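Local coordinates for protein PpBBE-like 1 D396N (Physcomitrella patens subsp. patens, PDB 6EO5) that probably oxidises cellobiose with a covalently bound flavin, as a berberine bridge enzyme-like oxidase of the VAO family, at residues R24-F27 and P28-E32; T276-L279 and P280-T284. One frame throughout, in Å; residues are numbered along the deposited sequence.

Interaction 1. Residues R24-F27 and P28-E32; sequences RTAF and PGTSE
Phe27 and Thr30 are the ends of a type II beta turn that carries the chain from strand 24-26, at the margin of a four-stranded mixed sheet that probably belongs to the FAD-binding part, into helix 31-36. The turn is closed by the backbone N of Thr30, which gives a hydrogen bond to Phe27 O at 3.2 Å, in the carbonyl plane. The same oxygen lies 3.0 Å from Thr30 OG1. With chi1 at 76°, OG1 sits between its own backbone N and carbonyl carbon, and from there it caps the N of Tyr33 as the N-cap of the helix. Its single proton can go to Phe27 O or to Glu32 OE1, also 3.0 Å from OG1. A valine here, lacking OG1, would probably leave the Tyr33 N-H without its cap and might free the Glu32 carboxylate to turn.

Packing is tight on the inner side, where the buried Ala26 sets its CB against Glu32 CB at 3.6 Å and also touches Tyr33. The Phe27 ring swings away from the turn onto Leu14, Lys15 and Leu18 of helix 14-21. The solvent side is looser: Pro28 and Gly29 form the exposed bend, glycine accepting a positive phi of 97° that would jam a side chain against the Pro28 carbonyl. The bend of the Glu32 chain at chi2 (76°) turns the carboxylate back toward Thr30 and Ser31, and OE2 receives a weak hydrogen bond from Ser31 OG at 3.2 Å.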
# COMPACT_ATOMS: atom_id res chain seq x y z
N ARG A 24 -6.27 17.12 -20.76
CA ARG A 24 -6.80 16.02 -21.55
C ARG A 24 -7.96 15.35 -20.82
O ARG A 24 -7.97 15.25 -19.59
CB ARG A 24 -5.69 15.00 -21.83
CG ARG A 24 -6.15 13.73 -22.50
CD ARG A 24 -4.96 12.91 -22.96
NE ARG A 24 -4.04 12.58 -21.87
CZ ARG A 24 -4.00 11.39 -21.27
NH1 ARG A 24 -4.84 10.43 -21.66
NH2 ARG A 24 -3.13 11.15 -20.29
N THR A 25 -8.97 14.90 -21.58
CA THR A 25 -10.12 14.22 -21.00
C THR A 25 -10.48 13.00 -21.84
O THR A 25 -10.01 12.83 -22.96
CB THR A 25 -11.35 15.13 -20.88
OG1 THR A 25 -11.80 15.52 -22.18
CG2 THR A 25 -11.05 16.36 -20.03
N ALA A 26 -11.33 12.15 -21.26
CA ALA A 26 -11.93 11.04 -21.98
C ALA A 26 -13.34 10.85 -21.43
O ALA A 26 -13.54 10.86 -20.21
CB ALA A 26 -11.12 9.75 -21.82
N PHE A 27 -14.31 10.69 -22.33
CA PHE A 27 -15.71 10.67 -21.93
C PHE A 27 -16.38 9.39 -22.41
O PHE A 27 -15.93 8.77 -23.39
CB PHE A 27 -16.46 11.90 -22.48
CG PHE A 27 -16.35 13.11 -21.60
CD1 PHE A 27 -15.26 13.95 -21.69
CD2 PHE A 27 -17.34 13.39 -20.67
CE1 PHE A 27 -15.15 15.07 -20.86
CE2 PHE A 27 -17.24 14.51 -19.84
CZ PHE A 27 -16.15 15.35 -19.94
N PRO A 28 -17.44 8.94 -21.72
CA PRO A 28 -18.01 7.62 -22.00
C PRO A 28 -18.35 7.45 -23.47
O PRO A 28 -18.81 8.37 -24.14
CB PRO A 28 -19.26 7.58 -21.13
CG PRO A 28 -18.95 8.51 -20.01
CD PRO A 28 -18.12 9.60 -20.59
N GLY A 29 -18.09 6.25 -23.98
CA GLY A 29 -18.36 5.95 -25.37
C GLY A 29 -17.16 6.08 -26.28
O GLY A 29 -17.23 5.61 -27.42
N THR A 30 -16.08 6.68 -25.82
CA THR A 30 -14.86 6.79 -26.60
C THR A 30 -13.86 5.69 -26.23
O THR A 30 -13.99 5.01 -25.20
CB THR A 30 -14.21 8.15 -26.40
OG1 THR A 30 -13.55 8.18 -25.13
CG2 THR A 30 -15.26 9.25 -26.44
N SER A 31 -12.86 5.52 -27.08
CA SER A 31 -11.85 4.50 -26.83
C SER A 31 -10.85 4.94 -25.78
O SER A 31 -10.24 4.09 -25.12
CB SER A 31 -11.13 4.15 -28.13
OG SER A 31 -10.22 5.18 -28.48
N GLU A 32 -10.64 6.25 -25.61
CA GLU A 32 -9.77 6.74 -24.55
C GLU A 32 -10.36 6.42 -23.19
O GLU A 32 -9.66 5.94 -22.28
CB GLU A 32 -9.55 8.25 -24.67
CG GLU A 32 -8.99 8.73 -26.01
CD GLU A 32 -10.04 8.73 -27.10
OE1 GLU A 32 -11.22 9.09 -26.81
OE2 GLU A 32 -9.69 8.35 -28.24

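Interaction 2. Residues T276-L279 and P280-T284; sequences TSLL and PLVKT
Leu278 and Leu281 meet through a backbone hydrogen bond at the leading turn of helix 279-288, which packs against the large antiparallel sheet of the protein. Leu281 N reaches Leu278 O at 2.8 Å, approaching from above the carbonyl plane, 38° out of it. Val282 N repeats this spacing of three residues with Leu279 O at 3.2 Å, whereas its bond to Leu278 O, four residues back, is weak. Pro280 suits such a place, since the absence of an N-H costs little where a helix is starting, and its CD rests 3.2 Å from Ser277 O.

The Leu281 side chain runs alongside two peptide oxygens before packing on the sheet. CB lies 3.3 Å from Leu278 O, the same oxygen that its backbone N uses. CG, anti to the carbonyl carbon (chi1 -56°), is 3.8 Å from Leu278 O and 4.0 Å from Ser277 O. CD1 has Ser277 O alone within reach across the contact, again at 4.0 Å, and the chain as a whole packs on Tyr271 and Ile253 of the sheet, while Leu281 O accepts a hydrogen bond from Trp245 NE1.

The buried residues of the turn are Leu278 and Val282. Leu278 packs among Thr223, Phe225, Tyr227 and Ile253, and Val282 joins it on Tyr227. The two side chains cross obliquely, Leu278 CD1 meeting Val282 CG1 at 3.8 Å.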
# COMPACT_ATOMS: atom_id res chain seq x y z
N THR A 276 27.82 -12.58 4.04
CA THR A 276 28.58 -13.36 5.02
C THR A 276 28.14 -13.11 6.45
O THR A 276 28.53 -13.88 7.34
CB THR A 276 30.09 -13.11 4.89
OG1 THR A 276 30.36 -11.70 4.81
CG2 THR A 276 30.65 -13.80 3.66
N SER A 277 27.35 -12.07 6.71
CA SER A 277 26.80 -11.83 8.04
C SER A 277 25.39 -12.41 8.23
O SER A 277 24.89 -12.40 9.36
CB SER A 277 26.77 -10.33 8.32
OG SER A 277 28.07 -9.80 8.46
N LEU A 278 24.75 -12.93 7.17
CA LEU A 278 23.32 -13.23 7.22
C LEU A 278 23.00 -14.44 8.10
O LEU A 278 22.02 -14.42 8.85
CB LEU A 278 22.76 -13.45 5.81
CG LEU A 278 21.30 -13.94 5.76
CD1 LEU A 278 20.34 -12.90 6.30
CD2 LEU A 278 20.88 -14.37 4.37
N LEU A 279 23.80 -15.51 8.02
CA LEU A 279 23.36 -16.78 8.58
C LEU A 279 23.11 -16.76 10.09
O LEU A 279 22.14 -17.40 10.53
CB LEU A 279 24.33 -17.90 8.19
CG LEU A 279 23.83 -18.69 6.96
CD1 LEU A 279 23.64 -17.81 5.71
CD2 LEU A 279 24.76 -19.85 6.63
N PRO A 280 23.90 -16.08 10.93
CA PRO A 280 23.52 -15.99 12.35
C PRO A 280 22.12 -15.44 12.54
O PRO A 280 21.48 -15.76 13.55
CB PRO A 280 24.56 -15.04 12.94
CG PRO A 280 25.67 -15.08 12.03
CD PRO A 280 25.16 -15.36 10.66
N LEU A 281 21.63 -14.62 11.61
CA LEU A 281 20.35 -13.94 11.78
C LEU A 281 19.15 -14.75 11.29
O LEU A 281 18.02 -14.44 11.66
CB LEU A 281 20.38 -12.60 11.06
CG LEU A 281 21.52 -11.67 11.48
CD1 LEU A 281 21.58 -10.45 10.59
CD2 LEU A 281 21.38 -11.27 12.94
N VAL A 282 19.35 -15.78 10.47
CA VAL A 282 18.26 -16.63 10.04
C VAL A 282 18.42 -18.04 10.57
O VAL A 282 17.65 -18.93 10.21
CB VAL A 282 18.12 -16.64 8.51
CG1 VAL A 282 17.81 -15.24 7.99
CG2 VAL A 282 19.37 -17.19 7.85
N LYS A 283 19.40 -18.26 11.45
CA LYS A 283 19.68 -19.61 11.93
C LYS A 283 18.52 -20.19 12.73
O LYS A 283 18.17 -21.36 12.56
CB LYS A 283 20.96 -19.58 12.77
CG LYS A 283 21.24 -20.79 13.62
CD LYS A 283 22.38 -20.44 14.58
CE LYS A 283 22.12 -19.05 15.20
NZ LYS A 283 23.36 -18.37 15.67
N THR A 284 17.89 -19.39 13.60
CA THR A 284 16.84 -19.95 14.45
C THR A 284 15.57 -20.26 13.66
O THR A 284 14.84 -21.19 14.02
CB THR A 284 16.54 -19.00 15.62
OG1 THR A 284 15.98 -17.77 15.14
CG2 THR A 284 17.81 -18.68 16.38

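Interaction 1 comes first along the chain and interaction 2 well after it, with centres 55 Å apart and nearest atoms about 43 Å apart. They share no helix, strand or sheet. Residues 24-32 leave the edge strand of the four-stranded mixed sheet, whereas residues 276-284 follow strand 264-271 and enter the helix lying on the seven-stranded antiparallel sheet, consistent with the substrate-binding domain of the VAO family. Both are places where a strand gives way to a helix. They are separate peripheral elements on opposite sides of the chain's centre, one probably in the FAD-binding part and the other on the antiparallel sheet.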